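Local coordinates for protein glutathione S-transferase (Bombyx mori, PDB 4E8H) that binds glutathione as a homodimer and probably transfers it to electrophilic compounds, at residues Glu138-Leu143 against Glu183-Trp188; Tyr177-His182 against Lys187-Thr192. All blocks are in the same frame, centred on the assembly; numbering follows the deposited sequence.

Contact 1. Residues Glu138-Leu143 against Glu183-Trp188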
loop_
_atom_site.group_PDB
_atom_site.type_symbol
_atom_site.label_atom_id
_atom_site.label_comp_id
_atom_site.label_asym_id
_atom_site.label_seq_id
_atom_site.Cartn_x
_atom_site.Cartn_y
_atom_site.Cartn_z
ATOM N N GLU B 138 9.246 11.908 11.913
ATOM C CA GLU B 138 10.205 10.858 11.568
ATOM C C GLU B 138 10.054 10.443 10.104
ATOM O O GLU B 138 11.048 10.242 9.405
ATOM C CB GLU B 138 10.030 9.643 12.492
ATOM C CG GLU B 138 11.085 8.544 12.311
ATOM C CD GLU B 138 10.779 7.270 13.092
ATOM O OE1 GLU B 138 9.590 6.905 13.226
ATOM O OE2 GLU B 138 11.738 6.622 13.560
ATOM N N ALA B 139 8.803 10.327 9.655
ATOM C CA ALA B 139 8.490 9.982 8.268
ATOM C C ALA B 139 8.871 11.093 7.288
ATOM O O ALA B 139 9.297 10.811 6.166
ATOM C CB ALA B 139 7.013 9.629 8.129
ATOM N N LEU B 140 8.717 12.347 7.714
ATOM C CA LEU B 140 9.159 13.493 6.914
ATOM C C LEU B 140 10.679 13.505 6.732
ATOM O O LEU B 140 11.173 13.878 5.670
ATOM C CB LEU B 140 8.678 14.824 7.509
ATOM C CG LEU B 140 7.216 15.263 7.322
ATOM C CD1 LEU B 140 7.010 16.656 7.904
ATOM C CD2 LEU B 140 6.780 15.240 5.854
ATOM N N GLY B 141 11.410 13.094 7.768
ATOM C CA GLY B 141 12.866 12.943 7.688
ATOM C C GLY B 141 13.268 11.892 6.667
ATOM O O GLY B 141 14.199 12.101 5.885
ATOM N N TRP B 142 12.556 10.763 6.678
ATOM C CA TRP B 142 12.744 9.715 5.675
ATOM C C TRP B 142 12.448 10.203 4.253
ATOM O O TRP B 142 13.236 9.950 3.338
ATOM C CB TRP B 142 11.891 8.483 5.993
ATOM C CG TRP B 142 12.292 7.735 7.238
ATOM C CD1 TRP B 142 13.544 7.645 7.783
ATOM C CD2 TRP B 142 11.435 6.940 8.070
ATOM N NE1 TRP B 142 13.514 6.861 8.911
ATOM C CE2 TRP B 142 12.235 6.412 9.108
ATOM C CE3 TRP B 142 10.068 6.629 8.043
ATOM C CZ2 TRP B 142 11.713 5.588 10.114
ATOM C CZ3 TRP B 142 9.550 5.808 9.042
ATOM C CH2 TRP B 142 10.373 5.299 10.063
ATOM N N LEU B 143 11.323 10.894 4.068
ATOM C CA LEU B 143 10.983 11.466 2.759
ATOM C C LEU B 143 12.060 12.441 2.286
ATOM O O LEU B 143 12.458 12.418 1.116
ATOM C CB LEU B 143 9.611 12.152 2.783
ATOM C CG LEU B 143 9.128 12.859 1.505
ATOM C CD1 LEU B 143 8.988 11.903 0.316
ATOM C CD2 LEU B 143 7.817 13.578 1.768
ATOM N N GLU B 183 15.142 20.662 3.445
ATOM C CA GLU B 183 15.474 21.346 2.197
ATOM C C GLU B 183 15.123 20.551 0.940
ATOM O O GLU B 183 14.680 21.138 -0.049
ATOM C CB GLU B 183 16.944 21.777 2.184
ATOM C CG GLU B 183 17.293 22.808 3.258
ATOM C CD GLU B 183 18.663 23.430 3.062
ATOM O OE1 GLU B 183 18.926 23.972 1.966
ATOM O OE2 GLU B 183 19.477 23.387 4.010
ATOM N N ASN B 184 15.308 19.232 0.978
ATOM C CA ASN B 184 14.923 18.388 -0.153
ATOM C C ASN B 184 13.418 18.408 -0.397
ATOM O O ASN B 184 12.979 18.508 -1.542
ATOM C CB ASN B 184 15.414 16.948 0.025
ATOM C CG ASN B 184 16.927 16.845 0.060
ATOM O OD1 ASN B 184 17.634 17.637 -0.565
ATOM N ND2 ASN B 184 17.433 15.858 0.793
ATOM N N ILE B 185 12.638 18.323 0.680
ATOM C CA ILE B 185 11.180 18.402 0.581
ATOM C C ILE B 185 10.760 19.773 0.047
ATOM O O ILE B 185 9.941 19.857 -0.870
ATOM C CB ILE B 185 10.465 18.084 1.927
ATOM C CG1 ILE B 185 10.772 16.646 2.366
ATOM C CG2 ILE B 185 8.947 18.290 1.799
ATOM C CD1 ILE B 185 10.096 16.212 3.663
ATOM N N ALA B 186 11.342 20.835 0.604
ATOM C CA ALA B 186 11.014 22.204 0.201
ATOM C C ALA B 186 11.194 22.437 -1.299
ATOM O O ALA B 186 10.297 22.967 -1.956
ATOM C CB ALA B 186 11.832 23.213 1.005
ATOM N N LYS B 187 12.346 22.029 -1.832
ATOM C CA LYS B 187 12.661 22.206 -3.252
ATOM C C LYS B 187 11.807 21.297 -4.131
ATOM O O LYS B 187 11.322 21.719 -5.184
ATOM C CB LYS B 187 14.148 21.947 -3.519
ATOM C CG LYS B 187 15.090 22.956 -2.876
ATOM C CD LYS B 187 16.532 22.469 -2.925
ATOM C CE LYS B 187 17.403 23.226 -1.933
ATOM N NZ LYS B 187 18.776 22.653 -1.843
ATOM N N TRP B 188 11.633 20.052 -3.692
ATOM C CA TRP B 188 10.783 19.085 -4.382
ATOM C C TRP B 188 9.338 19.565 -4.462
ATOM O O TRP B 188 8.675 19.369 -5.480
ATOM C CB TRP B 188 10.846 17.720 -3.690
ATOM C CG TRP B 188 9.737 16.778 -4.078
ATOM C CD1 TRP B 188 9.740 15.891 -5.115
ATOM C CD2 TRP B 188 8.465 16.631 -3.430
ATOM N NE1 TRP B 188 8.553 15.201 -5.155
ATOM C CE2 TRP B 188 7.751 15.635 -4.132
ATOM C CE3 TRP B 188 7.859 17.244 -2.323
ATOM C CZ2 TRP B 188 6.461 15.237 -3.768
ATOM C CZ3 TRP B 188 6.573 16.851 -1.963
ATOM C CH2 TRP B 188 5.890 15.854 -2.684
#

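Contact 2. Residues Tyr177-His182 against Lys187-Thr192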
loop_
_atom_site.group_PDB
_atom_site.type_symbol
_atom_site.label_atom_id
_atom_site.label_comp_id
_atom_site.label_asym_id
_atom_site.label_seq_id
_atom_site.Cartn_x
_atom_site.Cartn_y
_atom_site.Cartn_z
ATOM N N TYR B 177 2.094 23.761 8.929
ATOM C CA TYR B 177 3.367 23.078 9.134
ATOM C C TYR B 177 4.421 23.769 8.276
ATOM O O TYR B 177 4.215 23.980 7.077
ATOM C CB TYR B 177 3.263 21.593 8.765
ATOM C CG TYR B 177 4.346 20.710 9.362
ATOM C CD1 TYR B 177 4.040 19.768 10.345
ATOM C CD2 TYR B 177 5.673 20.809 8.938
ATOM C CE1 TYR B 177 5.028 18.952 10.895
ATOM C CE2 TYR B 177 6.666 20.003 9.483
ATOM C CZ TYR B 177 6.337 19.077 10.459
ATOM O OH TYR B 177 7.319 18.277 10.992
ATOM N N ASP B 178 5.534 24.142 8.904
ATOM C CA ASP B 178 6.672 24.738 8.209
ATOM C C ASP B 178 7.756 23.675 8.081
ATOM O O ASP B 178 8.399 23.309 9.063
ATOM C CB ASP B 178 7.187 25.964 8.981
ATOM C CG ASP B 178 8.341 26.684 8.277
ATOM O OD1 ASP B 178 8.824 26.217 7.221
ATOM O OD2 ASP B 178 8.770 27.737 8.793
ATOM N N PHE B 179 7.944 23.173 6.866
ATOM C CA PHE B 179 8.925 22.122 6.608
ATOM C C PHE B 179 10.102 22.647 5.788
ATOM O O PHE B 179 10.862 21.862 5.214
ATOM C CB PHE B 179 8.258 20.939 5.894
ATOM C CG PHE B 179 7.349 21.345 4.766
ATOM C CD1 PHE B 179 7.866 21.651 3.510
ATOM C CD2 PHE B 179 5.974 21.429 4.962
ATOM C CE1 PHE B 179 7.028 22.036 2.467
ATOM C CE2 PHE B 179 5.128 21.811 3.925
ATOM C CZ PHE B 179 5.657 22.117 2.676
ATOM N N SER B 180 10.259 23.970 5.743
ATOM C CA SER B 180 11.309 24.588 4.930
ATOM C C SER B 180 12.727 24.135 5.308
ATOM O O SER B 180 13.628 24.159 4.465
ATOM C CB SER B 180 11.193 26.118 4.929
ATOM O OG SER B 180 11.311 26.649 6.236
ATOM N N SER B 181 12.918 23.704 6.556
ATOM C CA SER B 181 14.214 23.174 6.995
ATOM C C SER B 181 14.509 21.765 6.467
ATOM O O SER B 181 15.658 21.317 6.507
ATOM C CB SER B 181 14.336 23.198 8.517
ATOM O OG SER B 181 13.547 22.182 9.107
ATOM N N HIS B 182 13.476 21.062 6.000
ATOM C CA HIS B 182 13.684 19.855 5.197
ATOM C C HIS B 182 13.893 20.329 3.761
ATOM O O HIS B 182 12.947 20.404 2.969
ATOM C CB HIS B 182 12.498 18.885 5.284
ATOM C CG HIS B 182 12.194 18.410 6.671
ATOM N ND1 HIS B 182 12.498 17.138 7.112
ATOM C CD2 HIS B 182 11.591 19.034 7.711
ATOM C CE1 HIS B 182 12.103 17.003 8.366
ATOM N NE2 HIS B 182 11.551 18.139 8.753
ATOM N N LYS B 187 12.346 22.029 -1.832
ATOM C CA LYS B 187 12.661 22.206 -3.252
ATOM C C LYS B 187 11.807 21.297 -4.131
ATOM O O LYS B 187 11.322 21.719 -5.184
ATOM C CB LYS B 187 14.148 21.947 -3.519
ATOM C CG LYS B 187 15.090 22.956 -2.876
ATOM C CD LYS B 187 16.532 22.469 -2.925
ATOM C CE LYS B 187 17.403 23.226 -1.933
ATOM N NZ LYS B 187 18.776 22.653 -1.843
ATOM N N TRP B 188 11.633 20.052 -3.692
ATOM C CA TRP B 188 10.783 19.085 -4.382
ATOM C C TRP B 188 9.338 19.565 -4.462
ATOM O O TRP B 188 8.675 19.369 -5.480
ATOM C CB TRP B 188 10.846 17.720 -3.690
ATOM C CG TRP B 188 9.737 16.778 -4.078
ATOM C CD1 TRP B 188 9.740 15.891 -5.115
ATOM C CD2 TRP B 188 8.465 16.631 -3.430
ATOM N NE1 TRP B 188 8.553 15.201 -5.155
ATOM C CE2 TRP B 188 7.751 15.635 -4.132
ATOM C CE3 TRP B 188 7.859 17.244 -2.323
ATOM C CZ2 TRP B 188 6.461 15.237 -3.768
ATOM C CZ3 TRP B 188 6.573 16.851 -1.963
ATOM C CH2 TRP B 188 5.890 15.854 -2.684
ATOM N N PHE B 189 8.853 20.182 -3.386
ATOM C CA PHE B 189 7.469 20.656 -3.328
ATOM C C PHE B 189 7.227 21.792 -4.324
ATOM O O PHE B 189 6.205 21.805 -5.017
ATOM C CB PHE B 189 7.094 21.050 -1.889
ATOM C CG PHE B 189 5.664 21.514 -1.715
ATOM C CD1 PHE B 189 4.591 20.752 -2.177
ATOM C CD2 PHE B 189 5.395 22.706 -1.045
ATOM C CE1 PHE B 189 3.272 21.188 -1.996
ATOM C CE2 PHE B 189 4.084 23.148 -0.856
ATOM C CZ PHE B 189 3.020 22.389 -1.334
ATOM N N GLU B 190 8.174 22.725 -4.412
ATOM C CA GLU B 190 8.080 23.825 -5.376
ATOM C C GLU B 190 8.144 23.291 -6.803
ATOM O O GLU B 190 7.402 23.739 -7.676
ATOM C CB GLU B 190 9.177 24.870 -5.137
ATOM C CG GLU B 190 9.099 25.583 -3.782
ATOM C CD GLU B 190 7.763 26.274 -3.536
ATOM O OE1 GLU B 190 7.271 26.975 -4.448
ATOM O OE2 GLU B 190 7.209 26.123 -2.424
ATOM N N ARG B 191 9.022 22.311 -7.015
ATOM C CA ARG B 191 9.192 21.644 -8.303
ATOM C C ARG B 191 7.915 20.938 -8.775
ATOM O O ARG B 191 7.510 21.088 -9.927
ATOM C CB ARG B 191 10.345 20.641 -8.202
ATOM C CG ARG B 191 10.813 20.043 -9.522
ATOM C CD ARG B 191 12.014 19.116 -9.320
ATOM N NE ARG B 191 13.155 19.803 -8.712
ATOM C CZ ARG B 191 13.661 19.527 -7.511
ATOM N NH1 ARG B 191 13.145 18.559 -6.762
ATOM N NH2 ARG B 191 14.698 20.218 -7.059
ATOM N N THR B 192 7.289 20.180 -7.874
ATOM C CA THR B 192 6.132 19.344 -8.208
ATOM C C THR B 192 4.864 20.179 -8.421
ATOM O O THR B 192 4.068 19.884 -9.318
ATOM C CB THR B 192 5.922 18.231 -7.148
ATOM O OG1 THR B 192 7.133 17.477 -7.007
ATOM C CG2 THR B 192 4.788 17.286 -7.539
#

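Contact 1. Residues Glu138-Leu143 against Glu183-Trp188
Ile-185 reaches across from helix 183-196 and sets a single methyl, CD1, between Leu-140 and Leu-143, one turn apart on helix 130-146. The chain gets there fully stretched: CG1 stands anti to the carbonyl carbon (chi1 -62°) and chi2 is extended, which puts CD1 at the very end of the reach. That methyl packs 4.0 Å from CD2 of Leu-143 and 4.1 Å from CD2 of Leu-140, and both leucine side chains cross the isoleucine at about a right angle. Leu-143 takes the larger share of the two, bringing CB and CG up to the same methyl as well. The tightest approach is to backbone, with CD1 of Ile-185 3.3 Å from the carbonyl O of Leu-140. All three residues are buried and the side-chain packing is apolar. Polar links lie just beside it, where Asn-144 of helix 130-146 bonds to the first turn of helix 183-196: its OD1 accepts from the backbone N of Ile-185, and its O from ND2 of Asn-184. The contact thus joins two helices of the all-helical C-terminal domain, with Ile-169 of helix 160-174 against Leu-140 and helix 93-124 packed on Ala-139 and Trp-142.

Contact 2. Residues Tyr177-His182 against Lys187-Thr192
Phe-179 holds its ring with CG between the backbone N and the carbonyl carbon (chi1 45°), whereas Phe-189 has CG anti to its backbone N (chi1 -178°); with both CB atoms directed at the opposite segment, the two rings meet. They form an offset edge-to-face pair, the edge of Phe-179 toward the face of Phe-189, with centroids 5.7 Å apart and planes at 77°. The touching edge of Phe-179 is CZ and CE1: CZ lies 3.8 Å from CD2 of Phe-189, and CE1 of Phe-179 is 3.9 Å from that same CD2. CE2 of Phe-189 adds a further touch on CZ. With this offset the touch falls at the CD2-CE2 rim of Phe-189, not over the ring centre, and Ile-169 of helix 160-174 packs against both phenylalanines.

The loop that carries Phe-179 joins helix 160-174 to helix 183-196 in the C-terminal domain and is shaped by two turns. Asp-178 makes an Asx turn, its OD1 accepting a fairly straight bond from the backbone N of Ser-180 at 3.0 Å. The hydroxyl OG of Ser-180 donates to the same OD1 at 2.7 Å, on the syn side, while the amide comes in on the anti side, so one carboxylate oxygen is gripped twice. A type I beta turn follows from Phe-179 to His-182, closed by the bond from His-182 N to Phe-179 O, and His-182 is the N-cap residue of helix 183-196.

On the helix, OG1 of Thr-192 bonds to O of Trp-188 at 2.9 Å, from the opposite face of the carbonyl plane to the Thr-192 amide. This also leaves OG1 above the rim of the Trp-188 indole, whose NE1 is held by Asp-162.

Both contacts sit in the helical C-terminal domain, on the same side of the chain's centre, with their own centres about 7 Å apart. Along the chain helix 130-146 comes first, then loop 177-182, then helix 183-196, which both contacts use; Lys-187 and Trp-188 belong to both. Contact 1 is long-range, while contact 2 folds a loop back onto the helix it leads into. They also touch directly: CG2 of Ile-185 lies 3.9 Å from CD1 of Phe-179. Helix 183-196 is therefore packed by helix 130-146 and by its own preceding loop. Contact 2 lies away from the glutathione site, and contact 1 does not touch it, with the side chain of Leu-143 about 12 Å from that of Arg-72.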